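Local coordinates for UTP--glucose-1-phosphate uridylyltransferase (Acinetobacter baumannii, PDB 6IKX), which catalyses the reaction of UTP with alpha-D-glucose 1-phosphate to give UDP-alpha-D-glucose and diphosphate, at residues V9-G13 and P24-V28; R33-E37 and I62-F66; A155-E161 and T245-M251; Y210-I216 and L233-I237. The protein carries 1 engineered substitution. All coordinates share one frame; numbering follows the deposited sequence.

Interaction 1 of 4, residues V9-G13 and P24-V28; sequences VAGLG and PKEMV. With SO4 (sulfate ion), chain F; SO4 (sulfate ion), chain G; EDO (1,2-ethanediol), chain K.
Lys25 reaches along the loop 9-13 with its methylene chain, then turns its ammonium group in beside Gly11. CE lies 3.5 Å from Gly13 N and NZ stands 3.2 Å from Gly11 N; the latter pair are both donors, a proximity rather than a bond. The bends at chi3 and chi4 (132° and 81°) fold the end of the chain back toward Glu26, whose OE2 takes the hydrogen bond and salt bridge from Lys25 NZ at 2.7 Å, on the syn side but 31° out of the carboxylate plane. That same OE2 presses on Val9, 3.2 Å from CA, while Glu26 CG packs against Val9 CG1. Loop 9-13 is the glycine-rich nucleotide-binding loop that follows the first strand of the GT-A-type nucleotidyltransferase fold, and Ala10, Gly11 and Lys25 all belong to the UTP and UDP-glucose sites. Two sulfate ions lie at this loop: one accepts weak bonds from Ala10 N and Gly11 N, and the other sits against Gly13 N. Lys59 completes the polar cluster, with its NZ bonded to Glu26 OE1 and Val9 O, so both carboxylate oxygens of Glu26 have a lysine partner.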
loop_
_atom_site.group_PDB
_atom_site.type_symbol
_atom_site.label_atom_id
_atom_site.label_comp_id
_atom_site.label_asym_id
_atom_site.label_seq_id
_atom_site.Cartn_x
_atom_site.Cartn_y
_atom_site.Cartn_z
ATOM N N VAL A 9 8.573 -15.862 0.772
ATOM C CA VAL A 9 7.120 -15.485 0.856
ATOM C C VAL A 9 6.740 -14.568 -0.333
ATOM O O VAL A 9 5.861 -13.726 -0.169
ATOM C CB VAL A 9 6.828 -14.805 2.217
ATOM C CG1 VAL A 9 7.080 -15.729 3.401
ATOM C CG2 VAL A 9 7.628 -13.532 2.383
ATOM N N ALA A 10 7.360 -14.722 -1.503
ATOM C CA ALA A 10 7.106 -13.876 -2.698
ATOM C C ALA A 10 6.110 -14.514 -3.682
ATOM O O ALA A 10 5.833 -13.844 -4.681
ATOM C CB ALA A 10 8.394 -13.517 -3.391
ATOM N N GLY A 11 5.573 -15.716 -3.441
ATOM C CA GLY A 11 4.529 -16.332 -4.307
ATOM C C GLY A 11 3.331 -15.405 -4.491
ATOM O O GLY A 11 3.250 -14.475 -3.697
ATOM N N LEU A 12 2.461 -15.582 -5.503
ATOM C CA LEU A 12 1.219 -14.750 -5.657
ATOM C C LEU A 12 -0.016 -15.476 -5.129
ATOM O O LEU A 12 -1.136 -14.896 -5.203
ATOM C CB LEU A 12 1.026 -14.360 -7.116
ATOM C CG LEU A 12 2.192 -13.597 -7.724
ATOM C CD1 LEU A 12 1.748 -12.832 -8.951
ATOM C CD2 LEU A 12 2.812 -12.648 -6.716
ATOM N N GLY A 13 0.192 -16.663 -4.561
ATOM C CA GLY A 13 -0.849 -17.464 -3.902
ATOM C C GLY A 13 -1.899 -17.935 -4.891
ATOM O O GLY A 13 -3.075 -17.571 -4.673
ATOM N N PRO A 24 -1.736 -11.266 1.114
ATOM C CA PRO A 24 -0.821 -12.398 1.044
ATOM C C PRO A 24 -1.445 -13.723 1.491
ATOM O O PRO A 24 -2.191 -13.727 2.451
ATOM C CB PRO A 24 0.311 -11.886 1.940
ATOM C CG PRO A 24 0.318 -10.393 1.705
ATOM C CD PRO A 24 -1.161 -10.067 1.733
ATOM N N LYS A 25 -1.110 -14.826 0.819
ATOM C CA LYS A 25 -1.434 -16.196 1.337
ATOM C C LYS A 25 -0.937 -16.296 2.786
ATOM O O LYS A 25 -1.629 -16.906 3.585
ATOM C CB LYS A 25 -0.830 -17.333 0.505
ATOM C CG LYS A 25 0.681 -17.236 0.270
ATOM C CD LYS A 25 1.264 -18.077 -0.891
ATOM C CE LYS A 25 2.193 -17.277 -1.804
ATOM N NZ LYS A 25 3.588 -17.122 -1.292
ATOM N N GLU A 26 0.211 -15.688 3.107
ATOM C CA GLU A 26 0.857 -15.782 4.440
ATOM C C GLU A 26 -0.019 -15.099 5.492
ATOM O O GLU A 26 0.131 -15.451 6.653
ATOM C CB GLU A 26 2.246 -15.156 4.390
ATOM C CG GLU A 26 3.201 -15.913 3.474
ATOM C CD GLU A 26 3.134 -15.543 1.991
ATOM O OE1 GLU A 26 2.264 -14.682 1.579
ATOM O OE2 GLU A 26 3.951 -16.099 1.233
ATOM N N MET A 27 -0.921 -14.189 5.076
ATOM C CA MET A 27 -1.755 -13.337 5.975
ATOM C C MET A 27 -3.157 -13.930 6.146
ATOM O O MET A 27 -4.026 -13.317 6.801
ATOM C CB MET A 27 -1.816 -11.891 5.470
ATOM C CG MET A 27 -0.492 -11.170 5.661
ATOM S SD MET A 27 0.129 -11.354 7.371
ATOM C CE MET A 27 -0.936 -10.121 8.105
ATOM N N VAL A 28 -3.341 -15.139 5.661
ATOM C CA VAL A 28 -4.619 -15.884 5.764
ATOM C C VAL A 28 -4.826 -16.362 7.206
ATOM O O VAL A 28 -3.913 -17.001 7.796
ATOM C CB VAL A 28 -4.559 -17.024 4.739
ATOM C CG1 VAL A 28 -5.362 -18.244 5.128
ATOM C CG2 VAL A 28 -4.977 -16.481 3.379
HETATM S S SO4 F . 1.823 -19.465 -5.284
HETATM O O1 SO4 F . 3.018 -20.264 -5.061
HETATM O O2 SO4 F . 1.940 -18.207 -4.588
HETATM O O3 SO4 F . 0.646 -20.179 -4.803
HETATM O O4 SO4 F . 1.705 -19.190 -6.695
HETATM S S SO4 G . 8.490 -18.047 -3.456
HETATM O O1 SO4 G . 7.157 -17.965 -2.896
HETATM O O2 SO4 G . 9.356 -17.143 -2.730
HETATM O O3 SO4 G . 8.469 -17.672 -4.847
HETATM O O4 SO4 G . 8.980 -19.401 -3.357
HETATM C C1 EDO K . -1.331 -11.928 -5.789
HETATM O O1 EDO K . -2.319 -12.664 -4.994
HETATM C C2 EDO K . -1.254 -10.423 -5.724
HETATM O O2 EDO K . -0.519 -9.819 -6.811
#

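Interaction 2 of 4, residues R33-E37 and I62-F66; sequences RPAIE and IENYF
Two side chains set anti to their backbone nitrogens meet here: Tyr65, with chi1 -168°, sends its ring toward segment 33-37, and Glu37, with chi1 -156° and an extended chain, swings its carboxylate to the hydroxyl of that ring. They cross at about a right angle, and Tyr65 OH donates to Glu37 OE1 over a very short 2.5 Å. The oxygen lies at the ring edge, near its plane. Over one face of the same ring sits Pro34, with CG 3.6 Å from the centroid and 15° off the normal, a CH-pi contact slightly offset toward the rim; Pro34 CD adds a contact to Tyr65 OH at 3.5 Å. Proline and carboxylate thus fix the phenol from a face and an edge. The other carboxylate oxygen, Glu37 OE2, takes Arg33 NH1 at 3.1 Å on its syn side, within a salt bridge, and forms a further salt bridge with Arg41, its strongest polar partner. Beside this polar group, Ile36 sets CG2 4.1 Å from Phe66 CE2 and CG1 4.3 Å from Ile62 CG2, an apolar patch extended by Val98 and Val40, which touch Phe66. Ser22 of a second subunit packs on Tyr65. The arrangement joins helix 35-44 to helix 60-65, two of the helices that flank the parallel strands of the Rossmann-like GT-A nucleotidyltransferase fold.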
loop_
_atom_site.group_PDB
_atom_site.type_symbol
_atom_site.label_atom_id
_atom_site.label_comp_id
_atom_site.label_asym_id
_atom_site.label_seq_id
_atom_site.Cartn_x
_atom_site.Cartn_y
_atom_site.Cartn_z
ATOM N N ARG A 33 -5.128 -15.615 14.051
ATOM C CA ARG A 33 -3.911 -14.872 13.610
ATOM C C ARG A 33 -3.440 -15.331 12.223
ATOM O O ARG A 33 -3.747 -16.414 11.764
ATOM C CB ARG A 33 -2.840 -15.075 14.681
ATOM C CG ARG A 33 -2.362 -16.508 14.765
ATOM C CD ARG A 33 -1.834 -16.927 16.117
ATOM N NE ARG A 33 -2.827 -16.756 17.162
ATOM C CZ ARG A 33 -2.713 -15.955 18.212
ATOM N NH1 ARG A 33 -1.619 -15.241 18.410
ATOM N NH2 ARG A 33 -3.706 -15.874 19.067
ATOM N N PRO A 34 -2.672 -14.538 11.460
ATOM C CA PRO A 34 -2.224 -14.991 10.141
ATOM C C PRO A 34 -1.277 -16.212 10.231
ATOM O O PRO A 34 -0.574 -16.400 11.235
ATOM C CB PRO A 34 -1.541 -13.712 9.613
ATOM C CG PRO A 34 -0.971 -13.105 10.870
ATOM C CD PRO A 34 -2.147 -13.219 11.816
ATOM N N ALA A 35 -1.297 -17.048 9.191
ATOM C CA ALA A 35 -0.554 -18.328 9.099
ATOM C C ALA A 35 0.933 -18.075 9.428
ATOM O O ALA A 35 1.543 -18.891 10.125
ATOM C CB ALA A 35 -0.763 -18.916 7.713
ATOM N N ILE A 36 1.490 -16.971 8.927
ATOM C CA ILE A 36 2.941 -16.634 9.015
ATOM C C ILE A 36 3.332 -16.582 10.488
ATOM O O ILE A 36 4.498 -16.862 10.775
ATOM C CB ILE A 36 3.280 -15.313 8.278
ATOM C CG1 ILE A 36 4.782 -15.124 8.077
ATOM C CG2 ILE A 36 2.708 -14.090 8.993
ATOM C CD1 ILE A 36 5.461 -16.138 7.219
ATOM N N GLU A 37 2.429 -16.160 11.375
ATOM C CA GLU A 37 2.789 -15.987 12.798
ATOM C C GLU A 37 3.289 -17.317 13.349
ATOM O O GLU A 37 4.181 -17.325 14.223
ATOM C CB GLU A 37 1.653 -15.549 13.710
ATOM C CG GLU A 37 2.216 -14.846 14.933
ATOM C CD GLU A 37 1.269 -14.624 16.091
ATOM O OE1 GLU A 37 0.700 -13.551 16.129
ATOM O OE2 GLU A 37 1.145 -15.521 16.972
ATOM N N ILE A 62 2.721 -8.347 5.470
ATOM C CA ILE A 62 3.560 -9.316 6.237
ATOM C C ILE A 62 4.572 -8.530 7.086
ATOM O O ILE A 62 4.749 -8.860 8.246
ATOM C CB ILE A 62 4.262 -10.333 5.308
ATOM C CG1 ILE A 62 3.288 -11.078 4.384
ATOM C CG2 ILE A 62 5.077 -11.305 6.149
ATOM C CD1 ILE A 62 3.946 -12.122 3.479
ATOM N N GLU A 63 5.319 -7.613 6.485
ATOM C CA GLU A 63 6.295 -6.754 7.191
ATOM C C GLU A 63 5.561 -5.942 8.259
ATOM O O GLU A 63 6.128 -5.737 9.364
ATOM C CB GLU A 63 7.024 -5.854 6.204
ATOM C CG GLU A 63 8.007 -6.636 5.360
ATOM C CD GLU A 63 8.034 -6.264 3.882
ATOM O OE1 GLU A 63 7.409 -7.011 3.054
ATOM O OE2 GLU A 63 8.704 -5.258 3.554
ATOM N N ASN A 64 4.332 -5.509 7.961
ATOM C CA ASN A 64 3.571 -4.597 8.849
ATOM C C ASN A 64 3.127 -5.387 10.098
ATOM O O ASN A 64 3.144 -4.802 11.194
ATOM C CB ASN A 64 2.459 -3.888 8.082
ATOM C CG ASN A 64 3.005 -2.848 7.125
ATOM O OD1 ASN A 64 4.111 -2.351 7.318
ATOM N ND2 ASN A 64 2.223 -2.491 6.114
ATOM N N TYR A 65 2.876 -6.679 9.950
ATOM C CA TYR A 65 2.479 -7.571 11.056
ATOM C C TYR A 65 3.580 -7.589 12.133
ATOM O O TYR A 65 3.214 -7.744 13.327
ATOM C CB TYR A 65 2.073 -8.949 10.514
ATOM C CG TYR A 65 1.385 -9.796 11.560
ATOM C CD1 TYR A 65 0.076 -9.541 11.917
ATOM C CD2 TYR A 65 2.095 -10.756 12.282
ATOM C CE1 TYR A 65 -0.539 -10.255 12.937
ATOM C CE2 TYR A 65 1.501 -11.485 13.298
ATOM C CZ TYR A 65 0.184 -11.222 13.621
ATOM O OH TYR A 65 -0.418 -11.938 14.585
ATOM N N PHE A 66 4.866 -7.442 11.777
ATOM C CA PHE A 66 5.983 -7.620 12.753
ATOM C C PHE A 66 6.554 -6.262 13.154
ATOM O O PHE A 66 7.560 -6.270 13.862
ATOM C CB PHE A 66 7.042 -8.584 12.216
ATOM C CG PHE A 66 6.497 -9.982 12.042
ATOM C CD1 PHE A 66 6.317 -10.812 13.134
ATOM C CD2 PHE A 66 6.073 -10.433 10.808
ATOM C CE1 PHE A 66 5.747 -12.066 13.003
ATOM C CE2 PHE A 66 5.556 -11.707 10.660
ATOM C CZ PHE A 66 5.378 -12.519 11.759
#

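Interaction 3 of 4, residues A155-E161 and T245-M251; sequences AAQIMVE and TVEAYRM
Strands 156-161 and 246-250 run parallel, their short axes approaching to 4.5 Å at -34°, and five successive bridges from Ala156-Val246 to Val160-Arg250 keep them in register. They are neighbours in the mixed central sheet of the GT-A nucleotidyltransferase fold. The bonding is the staggered parallel pattern, with Ile158 and Val160 each donating to one residue of the partner strand and accepting from another: Ile158 N meets Glu247 O, while Tyr249 N meets Ile158 O from above the carbonyl plane. Met251 N bonds to Val160 O at 3.0 Å. On the face carrying Gln157 and Glu247, these two side chains lie side by side and point the same way, their amide and carboxylate planes 83° apart. Gln157 is bent at chi2 (-68°), which turns NE2 to Glu247 OE1 at 2.9 Å and also to Ala155 O at 2.8 Å, leaving both its amide hydrogens used. Gln157 OE1 bonds to Ser185, and Glu247 OE2 forms a salt bridge with Arg149, so the buried polar ends are paired. The opposite face is apolar where Ile158 CD1 touches Val246 CG1 at 3.6 Å. Further along the Gln157 face, Met159 CG lies at the edge of the Tyr249 ring, whose hydroxyl bonds to Asp142. Met159 and Met251 cross at about a right angle, with Met159 SD 3.4 Å from Met251 CG.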
loop_
_atom_site.group_PDB
_atom_site.type_symbol
_atom_site.label_atom_id
_atom_site.label_comp_id
_atom_site.label_asym_id
_atom_site.label_seq_id
_atom_site.Cartn_x
_atom_site.Cartn_y
_atom_site.Cartn_z
ATOM N N ALA A 155 26.234 -31.819 8.568
ATOM C CA ALA A 155 25.543 -32.346 7.366
ATOM C C ALA A 155 24.226 -31.586 7.152
ATOM O O ALA A 155 23.450 -31.439 8.128
ATOM C CB ALA A 155 25.238 -33.814 7.536
ATOM N N ALA A 156 23.946 -31.176 5.917
ATOM C CA ALA A 156 22.705 -30.445 5.583
ATOM C C ALA A 156 21.530 -31.342 5.989
ATOM O O ALA A 156 21.695 -32.565 5.980
ATOM C CB ALA A 156 22.666 -30.054 4.134
ATOM N N GLN A 157 20.443 -30.725 6.428
ATOM C CA GLN A 157 19.222 -31.410 6.900
ATOM C C GLN A 157 18.070 -31.020 5.969
ATOM O O GLN A 157 17.923 -29.807 5.628
ATOM C CB GLN A 157 18.962 -31.060 8.371
ATOM C CG GLN A 157 20.140 -31.364 9.306
ATOM C CD GLN A 157 20.430 -32.843 9.490
ATOM O OE1 GLN A 157 19.542 -33.650 9.821
ATOM N NE2 GLN A 157 21.687 -33.222 9.259
ATOM N N ILE A 158 17.334 -32.032 5.522
ATOM C CA ILE A 158 16.036 -31.905 4.804
ATOM C C ILE A 158 14.969 -32.563 5.685
ATOM O O ILE A 158 15.037 -33.784 5.940
ATOM C CB ILE A 158 16.115 -32.508 3.394
ATOM C CG1 ILE A 158 16.850 -31.602 2.408
ATOM C CG2 ILE A 158 14.739 -32.826 2.866
ATOM C CD1 ILE A 158 18.326 -31.467 2.628
ATOM N N MET A 159 14.030 -31.776 6.197
ATOM C CA MET A 159 12.933 -32.347 7.020
ATOM C C MET A 159 12.008 -33.155 6.091
ATOM O O MET A 159 11.720 -32.674 4.972
ATOM C CB MET A 159 12.168 -31.256 7.779
ATOM C CG MET A 159 11.132 -31.823 8.757
ATOM S SD MET A 159 10.273 -30.616 9.785
ATOM C CE MET A 159 11.661 -29.761 10.524
ATOM N N VAL A 160 11.625 -34.360 6.526
ATOM C CA VAL A 160 10.728 -35.303 5.792
ATOM C C VAL A 160 9.696 -35.880 6.763
ATOM O O VAL A 160 9.908 -35.823 7.989
ATOM C CB VAL A 160 11.503 -36.444 5.106
ATOM C CG1 VAL A 160 12.498 -35.915 4.091
ATOM C CG2 VAL A 160 12.207 -37.369 6.093
ATOM N N GLU A 161 8.617 -36.441 6.232
ATOM C CA GLU A 161 7.561 -37.065 7.069
ATOM C C GLU A 161 6.938 -38.237 6.308
ATOM O O GLU A 161 6.642 -38.073 5.106
ATOM C CB GLU A 161 6.593 -35.972 7.502
ATOM C CG GLU A 161 5.199 -36.120 6.987
ATOM C CD GLU A 161 4.302 -35.014 7.485
ATOM O OE1 GLU A 161 3.848 -35.070 8.662
ATOM O OE2 GLU A 161 4.107 -34.080 6.705
ATOM N N THR A 245 27.964 -34.559 2.980
ATOM C CA THR A 245 26.846 -35.405 3.430
ATOM C C THR A 245 25.619 -34.497 3.469
ATOM O O THR A 245 25.760 -33.299 3.783
ATOM C CB THR A 245 27.121 -36.045 4.800
ATOM O OG1 THR A 245 28.402 -36.671 4.705
ATOM C CG2 THR A 245 26.054 -37.037 5.223
ATOM N N VAL A 246 24.488 -35.066 3.084
ATOM C CA VAL A 246 23.135 -34.487 3.211
ATOM C C VAL A 246 22.305 -35.567 3.921
ATOM O O VAL A 246 22.399 -36.725 3.546
ATOM C CB VAL A 246 22.616 -34.119 1.811
ATOM C CG1 VAL A 246 21.347 -33.281 1.856
ATOM C CG2 VAL A 246 23.699 -33.414 1.010
ATOM N N GLU A 247 21.589 -35.204 4.968
ATOM C CA GLU A 247 20.772 -36.151 5.744
ATOM C C GLU A 247 19.306 -35.725 5.687
ATOM O O GLU A 247 18.983 -34.525 5.566
ATOM C CB GLU A 247 21.198 -36.180 7.200
ATOM C CG GLU A 247 22.625 -36.632 7.404
ATOM C CD GLU A 247 23.027 -36.664 8.863
ATOM O OE1 GLU A 247 22.342 -36.022 9.694
ATOM O OE2 GLU A 247 23.986 -37.359 9.169
ATOM N N ALA A 248 18.457 -36.717 5.773
ATOM C CA ALA A 248 17.004 -36.583 5.873
ATOM C C ALA A 248 16.660 -36.763 7.349
ATOM O O ALA A 248 17.064 -37.776 7.940
ATOM C CB ALA A 248 16.373 -37.596 4.957
ATOM N N TYR A 249 16.053 -35.730 7.927
ATOM C CA TYR A 249 15.608 -35.637 9.333
ATOM C C TYR A 249 14.100 -35.863 9.328
ATOM O O TYR A 249 13.383 -35.071 8.690
ATOM C CB TYR A 249 15.946 -34.272 9.964
ATOM C CG TYR A 249 15.177 -34.060 11.243
ATOM C CD1 TYR A 249 15.588 -34.624 12.436
ATOM C CD2 TYR A 249 13.940 -33.436 11.212
ATOM C CE1 TYR A 249 14.827 -34.498 13.587
ATOM C CE2 TYR A 249 13.150 -33.340 12.339
ATOM C CZ TYR A 249 13.598 -33.860 13.533
ATOM O OH TYR A 249 12.805 -33.720 14.628
ATOM N N ARG A 250 13.643 -36.895 10.030
ATOM C CA ARG A 250 12.222 -37.291 10.050
ATOM C C ARG A 250 11.551 -36.662 11.262
ATOM O O ARG A 250 11.908 -37.003 12.410
ATOM C CB ARG A 250 12.040 -38.811 10.099
ATOM C CG ARG A 250 10.589 -39.282 10.023
ATOM C CD ARG A 250 10.546 -40.757 10.342
ATOM N NE ARG A 250 9.227 -41.384 10.311
ATOM C CZ ARG A 250 9.024 -42.677 10.546
ATOM N NH1 ARG A 250 10.043 -43.463 10.842
ATOM N NH2 ARG A 250 7.812 -43.186 10.498
ATOM N N MET A 251 10.561 -35.837 10.962
ATOM C CA MET A 251 9.682 -35.155 11.919
ATOM C C MET A 251 9.221 -36.120 13.005
ATOM O O MET A 251 8.958 -37.298 12.714
ATOM C CB MET A 251 8.424 -34.677 11.204
ATOM C CG MET A 251 8.657 -33.498 10.338
ATOM S SD MET A 251 7.116 -33.028 9.598
ATOM C CE MET A 251 6.196 -32.414 11.009
#

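Interaction 4 of 4, residues Y210-I216 and L233-I237; sequences YVLPAKI and LTDAI. With SO4 (sulfate ion), chain D.
Leu233 places CD2 over one face of the Tyr210 ring, 4.0 Å from the centroid and 16° off the normal, a CH-pi contact in which the two side chains come from opposite directions. Ile237 comes to the same ring nearly at a right angle, with CD1 4.2 Å from Tyr210 CE2. Leu212 forks onto the same two residues, CD1 lying 4.3 Å from Leu233 CD1 and CD2 equally far from Ile237 CD1. Ile216, its CG1 anti to the backbone N (chi1 -153°), sends CD1 to the helix backbone, 3.8 Å from Ala236 O and 4.0 Å from Ala236 CB. Leu233 and Ile237 lie one turn apart and are tied by the bond Ile237 N to Leu233 O, which puts both on the side of helix 233-240 that meets the strand. This is helix-on-sheet packing in the GT-A nucleotidyltransferase fold, helix 233-240 lying against interior strand 209-212: the axes of 210-212 and 233-237 lie 12.0 Å apart at 45°, a spacing filled by the aromatic ring and aliphatic branches. Behind the first shell, strand 125-128 holds 210-212 by backbone bonds to Tyr210 and Leu212, and Val127 packs on both side chains. Ile158 presses on Tyr210, which also lies close to Val206 of the UDP-glucose site. At the helix start a sulfate ion, probably from the crystallisation liquor, takes Thr234 N at 3.1 Å and also Thr234 OG1.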
loop_
_atom_site.group_PDB
_atom_site.type_symbol
_atom_site.label_atom_id
_atom_site.label_comp_id
_atom_site.label_asym_id
_atom_site.label_seq_id
_atom_site.Cartn_x
_atom_site.Cartn_y
_atom_site.Cartn_z
ATOM N N TYR A 210 14.564 -26.788 6.027
ATOM C CA TYR A 210 15.960 -27.062 5.637
ATOM C C TYR A 210 16.890 -26.334 6.613
ATOM O O TYR A 210 16.565 -25.247 7.115
ATOM C CB TYR A 210 16.243 -26.629 4.196
ATOM C CG TYR A 210 15.264 -27.113 3.152
ATOM C CD1 TYR A 210 13.975 -26.589 3.057
ATOM C CD2 TYR A 210 15.629 -28.078 2.236
ATOM C CE1 TYR A 210 13.078 -27.034 2.096
ATOM C CE2 TYR A 210 14.754 -28.509 1.251
ATOM C CZ TYR A 210 13.478 -27.981 1.175
ATOM O OH TYR A 210 12.643 -28.409 0.198
ATOM N N VAL A 211 18.028 -26.959 6.884
ATOM C CA VAL A 211 19.244 -26.275 7.401
ATOM C C VAL A 211 20.342 -26.590 6.401
ATOM O O VAL A 211 20.494 -27.753 6.097
ATOM C CB VAL A 211 19.578 -26.757 8.813
ATOM C CG1 VAL A 211 20.682 -25.915 9.424
ATOM C CG2 VAL A 211 18.334 -26.788 9.674
ATOM N N LEU A 212 20.980 -25.561 5.858
ATOM C CA LEU A 212 21.907 -25.613 4.705
ATOM C C LEU A 212 23.126 -24.785 5.067
ATOM O O LEU A 212 23.043 -23.843 5.851
ATOM C CB LEU A 212 21.261 -25.005 3.456
ATOM C CG LEU A 212 19.876 -25.508 3.070
ATOM C CD1 LEU A 212 19.282 -24.607 2.001
ATOM C CD2 LEU A 212 19.913 -26.942 2.575
ATOM N N PRO A 213 24.295 -25.125 4.517
ATOM C CA PRO A 213 25.455 -24.254 4.607
ATOM C C PRO A 213 25.379 -23.102 3.605
ATOM O O PRO A 213 24.638 -23.188 2.689
ATOM C CB PRO A 213 26.614 -25.214 4.272
ATOM C CG PRO A 213 25.996 -26.210 3.328
ATOM C CD PRO A 213 24.596 -26.408 3.871
ATOM N N ALA A 214 26.185 -22.076 3.830
ATOM C CA ALA A 214 26.250 -20.836 3.031
ATOM C C ALA A 214 26.772 -21.157 1.642
ATOM O O ALA A 214 26.465 -20.382 0.709
ATOM C CB ALA A 214 27.143 -19.837 3.719
ATOM N N LYS A 215 27.623 -22.190 1.552
ATOM C CA LYS A 215 28.087 -22.823 0.288
ATOM C C LYS A 215 26.933 -22.778 -0.716
ATOM O O LYS A 215 27.212 -22.526 -1.904
ATOM C CB LYS A 215 28.379 -24.324 0.475
ATOM C CG LYS A 215 29.794 -24.775 0.809
ATOM C CD LYS A 215 29.906 -26.321 0.984
ATOM N N ILE A 216 25.713 -23.127 -0.247
ATOM C CA ILE A 216 24.518 -23.422 -1.089
ATOM C C ILE A 216 24.274 -22.255 -2.042
ATOM O O ILE A 216 23.676 -22.503 -3.052
ATOM C CB ILE A 216 23.250 -23.696 -0.249
ATOM C CG1 ILE A 216 22.223 -24.596 -0.949
ATOM C CG2 ILE A 216 22.606 -22.381 0.158
ATOM C CD1 ILE A 216 22.759 -25.925 -1.462
ATOM N N LEU A 233 16.299 -25.573 -6.029
ATOM C CA LEU A 233 16.991 -25.930 -4.761
ATOM C C LEU A 233 17.447 -27.406 -4.745
ATOM O O LEU A 233 18.565 -27.651 -4.321
ATOM C CB LEU A 233 16.064 -25.630 -3.577
ATOM C CG LEU A 233 16.682 -25.845 -2.194
ATOM C CD1 LEU A 233 17.968 -25.052 -2.042
ATOM C CD2 LEU A 233 15.704 -25.523 -1.070
ATOM N N THR A 234 16.618 -28.352 -5.168
ATOM C CA THR A 234 16.863 -29.820 -5.080
ATOM C C THR A 234 18.134 -30.220 -5.825
ATOM O O THR A 234 18.781 -31.195 -5.357
ATOM C CB THR A 234 15.702 -30.641 -5.639
ATOM O OG1 THR A 234 15.393 -30.106 -6.923
ATOM C CG2 THR A 234 14.483 -30.601 -4.745
ATOM N N ASP A 235 18.501 -29.489 -6.881
ATOM C CA ASP A 235 19.726 -29.803 -7.655
ATOM C C ASP A 235 20.892 -28.877 -7.260
ATOM O O ASP A 235 22.055 -29.223 -7.579
ATOM C CB ASP A 235 19.417 -29.961 -9.151
ATOM C CG ASP A 235 18.938 -28.722 -9.865
ATOM O OD1 ASP A 235 19.489 -27.645 -9.574
ATOM O OD2 ASP A 235 18.039 -28.865 -10.723
ATOM N N ALA A 236 20.659 -27.798 -6.523
ATOM C CA ALA A 236 21.744 -27.162 -5.739
ATOM C C ALA A 236 22.177 -28.132 -4.624
ATOM O O ALA A 236 23.373 -28.264 -4.389
ATOM C CB ALA A 236 21.297 -25.840 -5.184
ATOM N N ILE A 237 21.225 -28.826 -4.000
ATOM C CA ILE A 237 21.485 -29.828 -2.936
ATOM C C ILE A 237 22.142 -31.058 -3.580
ATOM O O ILE A 237 23.201 -31.518 -3.065
ATOM C CB ILE A 237 20.178 -30.124 -2.197
ATOM C CG1 ILE A 237 19.753 -28.902 -1.379
ATOM C CG2 ILE A 237 20.290 -31.378 -1.343
ATOM C CD1 ILE A 237 18.303 -28.934 -0.878
HETATM S S SO4 D . 13.145 -26.293 -5.904
HETATM O O1 SO4 D . 13.863 -25.047 -5.834
HETATM O O2 SO4 D . 12.679 -26.679 -4.592
HETATM O O3 SO4 D . 12.024 -26.138 -6.795
HETATM O O4 SO4 D . 14.021 -27.317 -6.405
#

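Interactions 1 and 2 adjoin, Glu26 O meeting Ile36 N and Val28 O meeting Ala35 N, and both touch a second subunit; interactions 3 and 4 share the sheet on another side of the chain, with Gln157 N bonded to Val211 O. The first pair is partly buried and mixed in chemistry: charges and loop amides at the nucleotide site in interaction 1, a proline-tyrosine-carboxylate group with an apolar flank in interaction 2. The second pair is buried. Interaction 3 relies on strand-to-strand backbone bonds, whereas interaction 4 relies on aliphatic and aromatic side-chain packing between helix and strand. Interaction 4 is nested in the loop closed by interaction 3, and helix 233-240 is followed in the chain by strand 246-250.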